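Local coordinates for protein choline dehydrogenase and related flavoproteins (Aspergillus oryzae, PDB 3Q9T) that oxidises formate as a flavin-dependent oxidase of the glucose-methanol-choline family, carrying its FAD cofactor in the 8-formyl form, at residues A[225-233]-A[244-255]; A[43-52]-A[206-216]. All blocks are in the same frame, centred on the assembly; numbering follows the deposited sequence.

Contact 1. Residues A[225-233]-A[244-255]; sequences PEVHSKRLI and VTVVTAAGNELN. With FAY ([(2R,3S,4R,5R)-5-(6-amino-9H-purin-9-yl)-3,4-dihydroxytetrahydrofuran-2-yl]methyl (2R,3S,4S)-5-(8-formyl-7-methyl-2,4-dioxo-3,4-dihydrobenzo[g]pteridin-10(2H)-yl)-2,3,4-trihydroxypentyl dihydrogen diphosphate), chain D.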
# COMPACT_ATOMS: atom_id res chain seq x y z
N PRO A 225 31.81 -1.98 13.75
CA PRO A 225 30.46 -2.43 13.43
C PRO A 225 29.49 -1.99 14.53
O PRO A 225 29.93 -1.46 15.55
CB PRO A 225 30.60 -3.95 13.47
CG PRO A 225 31.65 -4.19 14.54
CD PRO A 225 32.60 -3.02 14.44
N GLU A 226 28.20 -2.22 14.32
CA GLU A 226 27.19 -1.88 15.33
C GLU A 226 27.20 -0.41 15.74
O GLU A 226 26.98 -0.12 16.91
CB GLU A 226 27.36 -2.70 16.60
CG GLU A 226 27.61 -4.17 16.39
CD GLU A 226 26.37 -4.99 16.55
OE1 GLU A 226 25.29 -4.51 16.13
OE2 GLU A 226 26.47 -6.10 17.11
N VAL A 227 27.46 0.51 14.81
CA VAL A 227 27.36 1.93 15.12
C VAL A 227 26.52 2.61 14.06
O VAL A 227 26.64 2.31 12.88
CB VAL A 227 28.73 2.63 15.22
CG1 VAL A 227 29.56 2.05 16.36
CG2 VAL A 227 29.48 2.56 13.88
N HIS A 228 25.65 3.52 14.49
CA HIS A 228 24.73 4.19 13.60
C HIS A 228 25.19 5.63 13.37
O HIS A 228 25.42 6.39 14.33
CB HIS A 228 23.33 4.16 14.23
CG HIS A 228 22.23 4.44 13.26
ND1 HIS A 228 21.51 3.44 12.63
CD2 HIS A 228 21.70 5.61 12.82
CE1 HIS A 228 20.60 3.98 11.85
NE2 HIS A 228 20.69 5.29 11.94
N SER A 229 25.36 5.99 12.11
CA SER A 229 25.80 7.35 11.78
C SER A 229 24.78 8.40 12.21
O SER A 229 23.56 8.25 12.00
CB SER A 229 26.08 7.49 10.28
OG SER A 229 24.89 7.31 9.52
N LYS A 230 25.29 9.46 12.83
CA LYS A 230 24.46 10.59 13.18
C LYS A 230 24.59 11.69 12.15
O LYS A 230 23.60 12.27 11.72
CB LYS A 230 24.84 11.13 14.55
CG LYS A 230 24.09 12.38 14.90
CD LYS A 230 24.65 13.01 16.17
CE LYS A 230 24.16 14.44 16.32
NZ LYS A 230 24.75 15.07 17.54
N ARG A 231 25.83 11.98 11.74
CA ARG A 231 26.11 13.16 10.93
C ARG A 231 27.54 13.16 10.39
O ARG A 231 28.43 12.60 11.01
CB ARG A 231 25.94 14.41 11.80
CG ARG A 231 25.86 15.72 11.04
CD ARG A 231 25.83 16.87 12.05
NE ARG A 231 24.60 16.87 12.83
CZ ARG A 231 24.46 17.49 14.00
NH1 ARG A 231 25.48 18.14 14.54
NH2 ARG A 231 23.29 17.43 14.64
N LEU A 232 27.75 13.77 9.23
CA LEU A 232 29.11 14.01 8.76
C LEU A 232 29.60 15.25 9.50
O LEU A 232 28.82 16.17 9.74
CB LEU A 232 29.12 14.25 7.25
CG LEU A 232 29.63 13.22 6.23
CD1 LEU A 232 29.83 11.81 6.80
CD2 LEU A 232 28.69 13.20 5.04
N ILE A 233 30.88 15.27 9.89
CA ILE A 233 31.48 16.44 10.54
C ILE A 233 32.03 17.40 9.49
O ILE A 233 33.04 17.11 8.81
CB ILE A 233 32.60 16.03 11.54
CG1 ILE A 233 32.07 15.00 12.55
CG2 ILE A 233 33.17 17.27 12.27
CD1 ILE A 233 33.03 14.74 13.75
N VAL A 244 33.29 11.81 10.84
CA VAL A 244 31.90 11.41 11.02
C VAL A 244 31.57 11.16 12.48
O VAL A 244 32.41 10.69 13.25
CB VAL A 244 31.61 10.11 10.24
CG1 VAL A 244 32.33 8.94 10.89
CG2 VAL A 244 30.13 9.85 10.21
N THR A 245 30.33 11.44 12.86
CA THR A 245 29.84 11.14 14.20
C THR A 245 28.91 9.92 14.18
O THR A 245 28.02 9.80 13.32
CB THR A 245 29.11 12.35 14.83
OG1 THR A 245 30.00 13.48 14.88
CG2 THR A 245 28.64 12.03 16.25
N VAL A 246 29.13 9.00 15.12
CA VAL A 246 28.34 7.77 15.19
C VAL A 246 27.81 7.53 16.60
O VAL A 246 28.34 8.07 17.57
CB VAL A 246 29.12 6.52 14.73
CG1 VAL A 246 29.57 6.69 13.28
CG2 VAL A 246 30.31 6.28 15.63
N VAL A 247 26.76 6.72 16.69
CA VAL A 247 26.19 6.36 17.98
C VAL A 247 26.39 4.87 18.22
O VAL A 247 26.12 4.06 17.35
CB VAL A 247 24.67 6.67 18.01
CG1 VAL A 247 24.09 6.41 19.40
CG2 VAL A 247 24.44 8.10 17.58
N THR A 248 26.87 4.52 19.41
CA THR A 248 27.12 3.12 19.74
C THR A 248 25.88 2.43 20.27
O THR A 248 24.88 3.08 20.58
CB THR A 248 28.23 2.96 20.80
OG1 THR A 248 27.82 3.57 22.03
CG2 THR A 248 29.53 3.57 20.32
N ALA A 249 25.96 1.11 20.39
CA ALA A 249 24.90 0.28 20.94
C ALA A 249 24.48 0.74 22.33
O ALA A 249 23.31 0.63 22.72
CB ALA A 249 25.35 -1.17 20.99
N ALA A 250 25.45 1.26 23.08
CA ALA A 250 25.19 1.78 24.42
C ALA A 250 24.68 3.22 24.39
O ALA A 250 24.41 3.80 25.43
CB ALA A 250 26.45 1.70 25.27
N GLY A 251 24.58 3.80 23.20
CA GLY A 251 24.03 5.14 23.08
C GLY A 251 25.03 6.26 23.34
O GLY A 251 24.64 7.35 23.75
N ASN A 252 26.31 5.99 23.10
CA ASN A 252 27.33 7.03 23.19
C ASN A 252 27.70 7.56 21.82
O ASN A 252 27.81 6.79 20.86
CB ASN A 252 28.57 6.49 23.87
CG ASN A 252 28.31 6.05 25.27
OD1 ASN A 252 28.55 4.90 25.63
ND2 ASN A 252 27.79 6.97 26.07
N GLU A 253 27.86 8.87 21.73
CA GLU A 253 28.22 9.48 20.46
C GLU A 253 29.74 9.61 20.36
O GLU A 253 30.40 10.13 21.25
CB GLU A 253 27.51 10.83 20.26
CG GLU A 253 25.98 10.73 20.34
CD GLU A 253 25.26 11.93 19.77
OE1 GLU A 253 24.03 11.84 19.56
OE2 GLU A 253 25.91 12.97 19.51
N LEU A 254 30.27 9.12 19.25
CA LEU A 254 31.72 9.07 19.04
C LEU A 254 32.05 9.85 17.77
O LEU A 254 31.32 9.76 16.78
CB LEU A 254 32.17 7.62 18.88
CG LEU A 254 32.70 6.84 20.09
CD1 LEU A 254 32.03 7.27 21.37
CD2 LEU A 254 32.54 5.35 19.86
N ASN A 255 33.13 10.62 17.81
CA ASN A 255 33.62 11.26 16.59
C ASN A 255 34.86 10.54 16.08
O ASN A 255 35.75 10.21 16.86
CB ASN A 255 33.93 12.73 16.84
CG ASN A 255 32.80 13.46 17.53
OD1 ASN A 255 31.67 13.49 17.03
ND2 ASN A 255 33.09 14.04 18.69
P FAY D . 25.91 -0.21 -2.13
N1 FAY D . 22.43 -6.81 -7.75
C2 FAY D . 23.00 -7.77 -8.58
O2 FAY D . 23.93 -7.47 -9.33
N3 FAY D . 22.89 -9.10 -8.25
C4 FAY D . 21.80 -9.51 -7.52
O4 FAY D . 21.27 -10.59 -7.83
N5 FAY D . 20.13 -8.93 -5.92
C6 FAY D . 18.84 -8.57 -3.99
C7 FAY D . 18.48 -7.81 -2.89
C8 FAY D . 19.05 -6.55 -2.72
O8 FAY D . 19.43 -4.83 -1.16
C9 FAY D . 20.06 -6.12 -3.59
PA FAY D . 25.03 -1.22 0.36
C1' FAY D . 21.97 -5.01 -5.53
C10 FAY D . 21.50 -7.17 -6.81
N10 FAY D . 21.22 -6.33 -5.73
N1A FAY D . 24.88 4.17 9.88
O1A FAY D . 23.66 -1.38 0.92
C1B FAY D . 25.46 0.79 5.90
O1P FAY D . 27.38 -0.22 -1.76
C2' FAY D . 23.33 -5.22 -4.83
O2' FAY D . 23.13 -6.08 -3.77
C2A FAY D . 25.86 3.20 9.73
O2A FAY D . 25.65 -2.49 -0.13
C2B FAY D . 24.56 -0.39 5.56
O2B FAY D . 24.34 -1.26 6.65
O2P FAY D . 25.57 1.01 -2.96
C3' FAY D . 24.21 -4.02 -4.35
O3' FAY D . 24.86 -4.20 -3.09
N3A FAY D . 25.87 2.38 8.61
C3B FAY D . 25.37 -1.07 4.47
O3B FAY D . 26.34 -1.88 5.08
O3P FAY D . 25.01 -0.13 -0.80
C4' FAY D . 23.52 -2.68 -4.30
O4' FAY D . 22.89 -2.53 -5.56
C4A FAY D . 24.91 2.53 7.66
C4B FAY D . 26.10 0.07 3.80
O4B FAY D . 26.00 1.19 4.67
C4X FAY D . 21.10 -8.52 -6.80
C5' FAY D . 24.54 -1.55 -4.02
O5' FAY D . 25.42 -1.58 -2.88
C5A FAY D . 23.92 3.50 7.79
C5B FAY D . 25.52 0.37 2.44
O5B FAY D . 25.97 -0.61 1.55
C5X FAY D . 19.68 -8.04 -4.96
C6A FAY D . 23.90 4.33 8.91
N6A FAY D . 22.89 5.19 9.09
N7A FAY D . 23.12 3.43 6.71
C7M FAY D . 17.35 -8.30 -2.02
C8A FAY D . 23.57 2.46 5.89
C8M FAY D . 18.97 -5.93 -1.37
C9A FAY D . 20.36 -6.83 -4.75
N9A FAY D . 24.67 1.89 6.47
O HOH W 1 28.21 -0.23 19.20

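Contact 2. Residues A[43-52]-A[206-216]; sequences PEDIPEITTP and GQRSGSFLFVK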
# COMPACT_ATOMS: atom_id res chain seq x y z
N PRO A 43 29.96 -11.23 9.26
CA PRO A 43 29.01 -11.94 8.38
C PRO A 43 29.47 -13.34 8.00
O PRO A 43 28.62 -14.21 7.87
CB PRO A 43 28.98 -11.06 7.11
CG PRO A 43 30.22 -10.22 7.18
CD PRO A 43 30.42 -9.96 8.67
N GLU A 44 30.78 -13.54 7.80
CA GLU A 44 31.26 -14.86 7.40
C GLU A 44 30.93 -15.93 8.44
O GLU A 44 30.96 -17.11 8.13
CB GLU A 44 32.77 -14.84 7.10
CG GLU A 44 33.15 -14.03 5.87
CD GLU A 44 34.64 -14.00 5.62
OE1 GLU A 44 35.20 -15.01 5.15
OE2 GLU A 44 35.26 -12.95 5.89
N ASP A 45 30.59 -15.51 9.65
CA ASP A 45 30.19 -16.45 10.70
C ASP A 45 28.69 -16.81 10.68
O ASP A 45 28.23 -17.59 11.52
CB ASP A 45 30.51 -15.89 12.08
CG ASP A 45 32.00 -15.82 12.35
OD1 ASP A 45 32.78 -16.48 11.63
OD2 ASP A 45 32.36 -15.11 13.32
N ILE A 46 27.92 -16.21 9.76
CA ILE A 46 26.47 -16.42 9.73
C ILE A 46 26.06 -17.32 8.55
O ILE A 46 26.13 -16.91 7.41
CB ILE A 46 25.70 -15.08 9.62
CG1 ILE A 46 26.23 -14.07 10.64
CG2 ILE A 46 24.21 -15.31 9.84
CD1 ILE A 46 25.95 -14.44 12.09
N PRO A 47 25.64 -18.56 8.84
CA PRO A 47 25.26 -19.51 7.79
C PRO A 47 24.28 -18.93 6.76
O PRO A 47 24.53 -19.06 5.57
CB PRO A 47 24.59 -20.65 8.57
CG PRO A 47 25.26 -20.62 9.91
CD PRO A 47 25.55 -19.16 10.19
N GLU A 48 23.21 -18.29 7.22
CA GLU A 48 22.23 -17.71 6.31
C GLU A 48 22.85 -16.66 5.37
O GLU A 48 22.35 -16.42 4.28
CB GLU A 48 21.08 -17.07 7.09
CG GLU A 48 20.66 -17.82 8.33
CD GLU A 48 21.43 -17.38 9.56
OE1 GLU A 48 22.43 -18.06 9.92
OE2 GLU A 48 21.05 -16.35 10.17
N ILE A 49 23.95 -16.04 5.79
CA ILE A 49 24.64 -15.12 4.89
C ILE A 49 25.54 -15.87 3.91
O ILE A 49 25.54 -15.57 2.70
CB ILE A 49 25.46 -14.06 5.66
CG1 ILE A 49 24.52 -12.99 6.23
CG2 ILE A 49 26.49 -13.39 4.74
CD1 ILE A 49 25.18 -12.00 7.18
N THR A 50 26.29 -16.85 4.41
CA THR A 50 27.31 -17.50 3.57
C THR A 50 26.73 -18.55 2.62
O THR A 50 27.35 -18.90 1.60
CB THR A 50 28.46 -18.09 4.39
OG1 THR A 50 27.95 -19.08 5.31
CG2 THR A 50 29.17 -16.99 5.17
N THR A 51 25.54 -19.03 2.96
CA THR A 51 24.85 -20.09 2.20
C THR A 51 23.93 -19.54 1.12
O THR A 51 22.88 -18.99 1.44
CB THR A 51 23.98 -20.89 3.15
OG1 THR A 51 24.78 -21.37 4.24
CG2 THR A 51 23.32 -22.05 2.40
N PRO A 52 24.29 -19.72 -0.16
CA PRO A 52 23.53 -19.03 -1.21
C PRO A 52 22.04 -19.36 -1.25
O PRO A 52 21.26 -18.50 -1.65
CB PRO A 52 24.22 -19.46 -2.50
CG PRO A 52 25.63 -19.75 -2.07
CD PRO A 52 25.51 -20.35 -0.68
N GLY A 206 29.99 -23.02 -3.55
CA GLY A 206 28.79 -22.93 -2.71
C GLY A 206 28.87 -21.98 -1.53
O GLY A 206 28.15 -22.12 -0.54
N GLN A 207 29.76 -21.01 -1.61
CA GLN A 207 29.84 -19.98 -0.59
C GLN A 207 29.57 -18.63 -1.23
O GLN A 207 30.01 -18.39 -2.35
CB GLN A 207 31.22 -19.98 0.09
CG GLN A 207 31.49 -21.20 0.98
CD GLN A 207 31.55 -20.85 2.45
OE1 GLN A 207 31.04 -21.58 3.31
NE2 GLN A 207 32.18 -19.71 2.76
N ARG A 208 28.86 -17.75 -0.52
CA ARG A 208 28.64 -16.40 -1.01
C ARG A 208 29.93 -15.58 -1.04
O ARG A 208 30.74 -15.65 -0.13
CB ARG A 208 27.63 -15.66 -0.13
CG ARG A 208 27.43 -14.20 -0.55
CD ARG A 208 26.65 -13.40 0.51
NE ARG A 208 25.24 -13.79 0.58
CZ ARG A 208 24.29 -13.34 -0.25
NH1 ARG A 208 24.60 -12.49 -1.23
NH2 ARG A 208 23.04 -13.73 -0.08
N SER A 209 30.10 -14.78 -2.08
CA SER A 209 31.21 -13.84 -2.19
C SER A 209 30.71 -12.43 -1.94
O SER A 209 30.20 -11.78 -2.87
CB SER A 209 31.85 -13.91 -3.58
OG SER A 209 32.17 -15.24 -3.94
N GLY A 210 30.85 -11.96 -0.71
CA GLY A 210 30.47 -10.62 -0.32
C GLY A 210 31.63 -9.64 -0.26
O GLY A 210 32.80 -10.05 -0.24
N SER A 211 31.31 -8.35 -0.22
CA SER A 211 32.32 -7.30 -0.22
C SER A 211 33.20 -7.33 1.05
O SER A 211 34.29 -6.76 1.07
CB SER A 211 31.66 -5.92 -0.41
OG SER A 211 31.09 -5.43 0.80
N PHE A 212 32.73 -8.02 2.09
CA PHE A 212 33.53 -8.21 3.31
C PHE A 212 34.85 -8.94 3.04
O PHE A 212 35.77 -8.89 3.85
CB PHE A 212 32.72 -8.95 4.37
CG PHE A 212 32.05 -10.19 3.86
CD1 PHE A 212 30.67 -10.21 3.66
CD2 PHE A 212 32.78 -11.33 3.57
CE1 PHE A 212 30.04 -11.35 3.19
CE2 PHE A 212 32.16 -12.47 3.08
CZ PHE A 212 30.80 -12.49 2.90
N LEU A 213 34.90 -9.63 1.91
CA LEU A 213 36.10 -10.31 1.45
C LEU A 213 37.25 -9.34 1.10
O LEU A 213 38.41 -9.76 0.98
CB LEU A 213 35.75 -11.13 0.19
CG LEU A 213 35.61 -12.65 0.26
CD1 LEU A 213 35.34 -13.17 1.66
CD2 LEU A 213 34.56 -13.15 -0.74
N PHE A 214 36.91 -8.07 0.90
CA PHE A 214 37.89 -7.04 0.60
C PHE A 214 38.66 -6.57 1.85
O PHE A 214 39.77 -6.04 1.74
CB PHE A 214 37.19 -5.80 0.03
CG PHE A 214 37.25 -5.69 -1.46
CD1 PHE A 214 38.40 -5.20 -2.08
CD2 PHE A 214 36.16 -6.03 -2.24
CE1 PHE A 214 38.46 -5.07 -3.47
CE2 PHE A 214 36.21 -5.90 -3.63
CZ PHE A 214 37.36 -5.42 -4.24
N VAL A 215 38.06 -6.71 3.02
CA VAL A 215 38.55 -5.95 4.19
C VAL A 215 39.00 -6.77 5.39
O VAL A 215 39.23 -6.22 6.48
CB VAL A 215 37.51 -4.91 4.66
CG1 VAL A 215 37.28 -3.88 3.58
CG2 VAL A 215 36.21 -5.60 5.07
N LYS A 216 39.14 -8.08 5.22
CA LYS A 216 39.62 -8.93 6.30
C LYS A 216 41.14 -9.15 6.22
O LYS A 216 41.76 -8.89 5.19
CB LYS A 216 38.85 -10.26 6.32
CG LYS A 216 38.77 -10.95 4.95
CD LYS A 216 37.70 -12.05 4.92
CE LYS A 216 38.19 -13.39 5.48
NZ LYS A 216 38.87 -14.21 4.44
O HOH W 2 22.55 -16.07 1.52
O HOH W 3 28.23 -21.61 4.17

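Contact 1. Residues A[225-233]-A[244-255]
H228 and V247 bind each other through both backbone groups: H228 N reaches V247 O at 2.9 Å, and V247 N returns to H228 O at 2.7 Å. At the next hydrogen-bonded pair, T245 N gives a nearly straight bond (175°) to R231 O at 2.9 Å, while T245 O takes K230 N at 2.8 Å and R231 N only weakly. With K230 and R231 both set against T245, this is a classic beta bulge in the antiparallel hairpin of strands 227-235 and 240-248. K230 points toward strand 240-248: with CG anti to the backbone N (chi1 175°), its extended chain reaches past it to E253 on strand 253-258, crossing that side chain at about a right angle, and NZ meets the syn side of E253 OE2 at 3.1 Å in a salt bridge. The hairpin's outer strand also holds the cofactor's adenine: S229 N donates to N1A of FAY at 2.9 Å, and N6A sits over one face of the H228 ring, whose NE2 bonds to P440 O. V227 CB leans on V246 CB at 3.9 Å, L232 CD1 meets V244 CG2, and I233 crosses T245 and N255, whose side chains are hydrogen-bonded to each other.

Contact 2. Residues A[43-52]-A[206-216]
Within the FAD-binding part of this GMC-family fold, the C-terminal end of the short helix 47-50 rests on strand 207-208, a two-residue strand paired antiparallel with strand 195-204, and R208 takes up two successive carbonyls. R208 N donates to T50 O at 2.8 Å, from a position tilted out of the carbonyl plane. Its side chain reaches the preceding carbonyl: R208 NE bonds to I49 O at 2.8 Å, with I49 O in the guanidinium plane and NE in the carbonyl plane, although the N-H...O angle is a bent 147°. Having CG anti to the backbone N (chi1 176°) carries the arginine out toward the helix, and a bend at chi3 (-70°) folds it round I49 O. The two bonds from one residue fix both the strand backbone and the guanidinium against the helix end. Elsewhere on the guanidinium, NH2 donates to a water at 2.9 Å, which lies close to the carbonyls of E48 and T51, and NH1 bonds to N97 O, the backbone oxygen of an FAD-binding residue. A second water joins T50 OG1 to Q207 OE1, an oxygen that also accepts from R344. Further along the same segment, F212 gives this contact its apolar part. The ring is met obliquely by P43, E44 and I49, and G210, two residues earlier, sets its CA over one face, toward the rim. E44 CG comes to 3.3 Å from F212 CE2 and P43 CG to 3.5 Å from F212 CD1, the proline and phenylalanine sliding past each other in opposite directions.

Overall arrangement
Both contacts lie along the FAD site, but at different distances from the cofactor. Contact 1 touches it directly, at the adenine. Contact 2 stands one shell back: the side chain of R208 has its nearest atoms about 7 Å from the cofactor and about 3 Å from the side chain of N97, an FAD-binding residue. Their centres are 25 Å apart and their nearest atoms about 8 Å, so they do not touch. Segment 206-216 is followed by strand 221-224, at the edge of the parallel five-stranded sheet, and then by the hairpin of contact 1. S211 is hydrogen-bonded to G15, within the probable Rossmann-type glycine motif, and the side chain of S229 lies near that motif too.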